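Local coordinates for thioredoxin (Bacillus cereus, PDB 3ZIT), which probably carries electrons in thiol-disulfide exchange, as a small redox protein of the glutaredoxin and thioredoxin kind, at residues B[35-38]-B[39-42]; B[10-13]-B[14-17]. The protein carries 1 engineered substitution. One frame throughout, in Å; residues are numbered along the deposited sequence. Where two conformers were deposited one is given.

Interaction 1 of 2, residues B[35-38]-B[39-42]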
# COMPACT_ATOMS: atom_id res chain seq x y z
N LYS B 35 -17.64 -7.64 -7.64
CA LYS B 35 -18.24 -8.97 -7.65
C LYS B 35 -19.69 -8.88 -7.20
O LYS B 35 -20.54 -9.57 -7.71
CB LYS B 35 -17.44 -9.91 -6.73
CG LYS B 35 -16.12 -10.39 -7.29
CD LYS B 35 -16.36 -11.46 -8.34
CE LYS B 35 -14.99 -12.06 -8.74
NZ LYS B 35 -14.34 -11.26 -9.82
N LYS B 36 -20.00 -8.04 -6.21
CA LYS B 36 -21.33 -7.93 -5.57
C LYS B 36 -22.20 -6.93 -6.22
O LYS B 36 -23.40 -6.93 -5.97
CB LYS B 36 -21.16 -7.62 -4.09
CG LYS B 36 -20.39 -8.67 -3.34
CD LYS B 36 -20.23 -8.27 -1.86
CE LYS B 36 -19.42 -9.19 -0.96
NZ LYS B 36 -18.11 -9.50 -1.51
N ASP B 37 -21.67 -5.98 -6.97
CA ASP B 37 -22.40 -4.89 -7.55
C ASP B 37 -22.18 -4.92 -9.08
O ASP B 37 -21.18 -4.47 -9.58
CB ASP B 37 -21.98 -3.59 -6.90
CG ASP B 37 -22.65 -2.35 -7.43
OD1 ASP B 37 -23.28 -2.40 -8.53
OD2 ASP B 37 -22.50 -1.23 -6.84
N ALA B 38 -23.13 -5.53 -9.81
CA ALA B 38 -23.04 -5.66 -11.25
C ALA B 38 -23.00 -4.31 -11.95
O ALA B 38 -22.33 -4.18 -12.97
CB ALA B 38 -24.20 -6.49 -11.73
N ALA B 39 -23.67 -3.27 -11.42
CA ALA B 39 -23.60 -1.95 -12.04
C ALA B 39 -22.21 -1.37 -11.97
O ALA B 39 -21.66 -0.80 -12.92
CB ALA B 39 -24.58 -0.97 -11.39
N ALA B 40 -21.56 -1.51 -10.79
CA ALA B 40 -20.19 -1.08 -10.59
C ALA B 40 -19.23 -1.84 -11.54
O ALA B 40 -18.34 -1.22 -12.14
CB ALA B 40 -19.78 -1.30 -9.15
N ARG B 41 -19.45 -3.14 -11.68
CA ARG B 41 -18.63 -3.93 -12.60
C ARG B 41 -18.73 -3.39 -14.01
O ARG B 41 -17.74 -3.29 -14.75
CB ARG B 41 -19.04 -5.39 -12.50
CG ARG B 41 -18.26 -6.27 -13.42
CD ARG B 41 -18.84 -7.64 -13.37
NE ARG B 41 -17.94 -8.68 -13.80
CZ ARG B 41 -17.02 -9.30 -13.06
NH1 ARG B 41 -16.79 -9.00 -11.76
NH2 ARG B 41 -16.30 -10.23 -13.64
N ASN B 42 -19.97 -3.04 -14.42
CA ASN B 42 -20.15 -2.52 -15.77
C ASN B 42 -19.51 -1.16 -15.92
O ASN B 42 -18.96 -0.89 -16.99
CB ASN B 42 -21.66 -2.49 -16.04
CG ASN B 42 -22.19 -3.86 -16.37
OD1 ASN B 42 -21.43 -4.75 -16.72
ND2 ASN B 42 -23.50 -4.04 -16.27

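Interaction 2 of 2, residues B[10-13]-B[14-17]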
# COMPACT_ATOMS: atom_id res chain seq x y z
N PRO B 10 -13.30 -8.90 -3.50
CA PRO B 10 -12.70 -9.75 -2.46
C PRO B 10 -11.44 -10.47 -3.01
O PRO B 10 -11.21 -10.60 -4.25
CB PRO B 10 -13.75 -10.85 -2.23
CG PRO B 10 -15.00 -10.24 -2.69
CD PRO B 10 -14.66 -9.36 -3.85
N ASP B 11 -10.61 -10.93 -2.11
CA ASP B 11 -9.43 -11.68 -2.37
C ASP B 11 -8.57 -10.88 -3.32
O ASP B 11 -8.07 -11.39 -4.33
CB ASP B 11 -9.72 -13.03 -2.95
CG ASP B 11 -8.50 -13.98 -2.81
OD1 ASP B 11 -7.47 -13.64 -2.13
OD2 ASP B 11 -8.59 -15.04 -3.43
N CYS B 12 -8.29 -9.63 -2.96
CA CYS B 12 -7.60 -8.73 -3.82
C CYS B 12 -6.70 -7.92 -2.90
O CYS B 12 -6.97 -6.81 -2.47
CB CYS B 12 -8.60 -7.83 -4.55
SG CYS B 12 -7.74 -6.59 -5.63
N PRO B 13 -5.56 -8.51 -2.55
CA PRO B 13 -4.63 -7.77 -1.66
C PRO B 13 -4.21 -6.38 -2.20
O PRO B 13 -4.13 -5.43 -1.42
CB PRO B 13 -3.43 -8.69 -1.48
CG PRO B 13 -4.02 -10.04 -1.58
CD PRO B 13 -5.11 -9.88 -2.69
N PRO B 14 -4.01 -6.20 -3.53
CA PRO B 14 -3.66 -4.86 -3.99
C PRO B 14 -4.78 -3.85 -3.72
O PRO B 14 -4.54 -2.69 -3.44
CB PRO B 14 -3.40 -5.06 -5.50
CG PRO B 14 -2.99 -6.55 -5.58
CD PRO B 14 -3.85 -7.20 -4.63
N CYS B 15 -6.05 -4.33 -3.80
CA CYS B 15 -7.17 -3.46 -3.43
C CYS B 15 -7.15 -3.06 -1.98
O CYS B 15 -7.41 -1.91 -1.65
CB CYS B 15 -8.50 -4.24 -3.62
SG CYS B 15 -8.91 -4.81 -5.31
N VAL B 16 -6.80 -4.00 -1.13
CA VAL B 16 -6.71 -3.70 0.32
C VAL B 16 -5.60 -2.69 0.56
O VAL B 16 -5.82 -1.77 1.36
CB VAL B 16 -6.40 -4.98 1.13
CG1 VAL B 16 -6.05 -4.64 2.59
CG2 VAL B 16 -7.58 -5.88 1.07
N ILE B 17 -4.46 -2.88 -0.08
CA ILE B 17 -3.35 -1.95 0.05
C ILE B 17 -3.76 -0.57 -0.39
O ILE B 17 -3.50 0.42 0.29
CB ILE B 17 -2.09 -2.46 -0.63
CG1 ILE B 17 -1.68 -3.78 -0.01
CG2 ILE B 17 -1.04 -1.34 -0.71
CD1 ILE B 17 -0.74 -4.55 -0.89

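Interaction 1 of 2, residues B[35-38]-B[39-42]
Asp37 reaches forward from the loop to the first turn of the helix that follows it, and its side chain meets Ala40 along its whole length. CB starts the contact, packing against the methyl of Ala40. CG comes closer, 3.5 Å from Ala40 CB, because it stands anti to the backbone N (chi1 179°), a rotation that brings the carboxylate to the amides that open the helix. There OD1 accepts the amide of Ala40: Ala40 N lies 3.0 Å from Asp37 OD1, with a nearly straight N-H...O angle of 167°. The donor stands well above the carboxylate plane. OD2, the other oxygen, lies against Ala40 CB at 3.6 Å. This is the N-cap of helix 38-47, which follows strand 30-33 in the thioredoxin-like fold. Aspartate suits the place, since its short side chain returns to an amide that no preceding turn can serve, and its negative charge probably interacts favourably with the positive end of the helix dipole. Alanine at position 40 is small enough for its methyl to lie against the carboxylate while also touching Phe32 of the strand. The backbone takes over from here, with Arg41 N 3.0 Å from Asp37 O and Asn42 N bonded to Ala38 O. Farther out, Arg41 has two conformers; in one of them, Lys35 NZ stands 3.9 Å from Arg41 NH1 at the guanidinium edge, a tentative approach of like charges, and NH1 bonds to the carbonyl oxygen of Val34. Lys35 NZ has an acceptor in Gln9 OE1.

Interaction 2 of 2, residues B[10-13]-B[14-17]
Cys12 and Cys15 face each other across the first turn of helix 13-24 and close the disulfide of a CxxC motif, placed at the helix start as in thioredoxins and glutaredoxins. Their side chains come to the bridge by different rotations: SG of Cys12 is anti to its own backbone N (chi1 177°), whereas SG of Cys15 lies beside its N and anti to its carbonyl carbon (chi1 -62°). These rotations turn both sulfurs into the space between the two residues, where Cys12 SG lies 2.2 Å from Cys15 SG, with a torsion of 72° about the S-S bond. Cys15 CB also lies 3.2 Å from Cys12 O. Cys12 occupies the N-cap position and is partly exposed, while Cys15 is buried one turn on; the side chains of both touch Thr53. Between them, the rings of Pro13 and Pro14 lie side by side and point the same way, Pro13 CB standing 3.5 Å from Pro14 CD. Proline suits these two places because the first turn of a helix does not need their amide hydrogens, and the ring restricts phi to values a helix accepts. Pro14 CD lies 4.1 Å from Cys12 SG, a loose apolar contact. In the assembly both proline rings pack on His24 of the second subunit. Two backbone bonds begin the helical pattern: Val16 N donates to Cys12 O, and Ile17 N to Pro13 O over 2.9 Å. Ile17, whose side chain touches Phe66 of its own chain and Ile17 of the second subunit, folds its chain back over that same acceptor, so that Ile17 CG1 comes to 3.3 Å from Pro13 O.

In the fold
Both interactions lie where a loop after a strand turns into a helix: interaction 2 follows strand 4-8 and interaction 1 follows strand 30-33, its parallel neighbour in the sheet. Their centres are about 16 Å apart, yet the two loops meet at Pro10, where Lys36 NZ comes to 3.4 Å from Pro10 CG and Lys35 CG to 3.9 Å from Pro10 CD. The CxxC disulfide, probably the redox site, belongs to interaction 2, and interaction 1 adjoins the loop leading to it. Both loops end in an N-cap residue: in 35-42 its side chain makes a capping bond, while in 10-17 that position holds a cysteine of the disulfide.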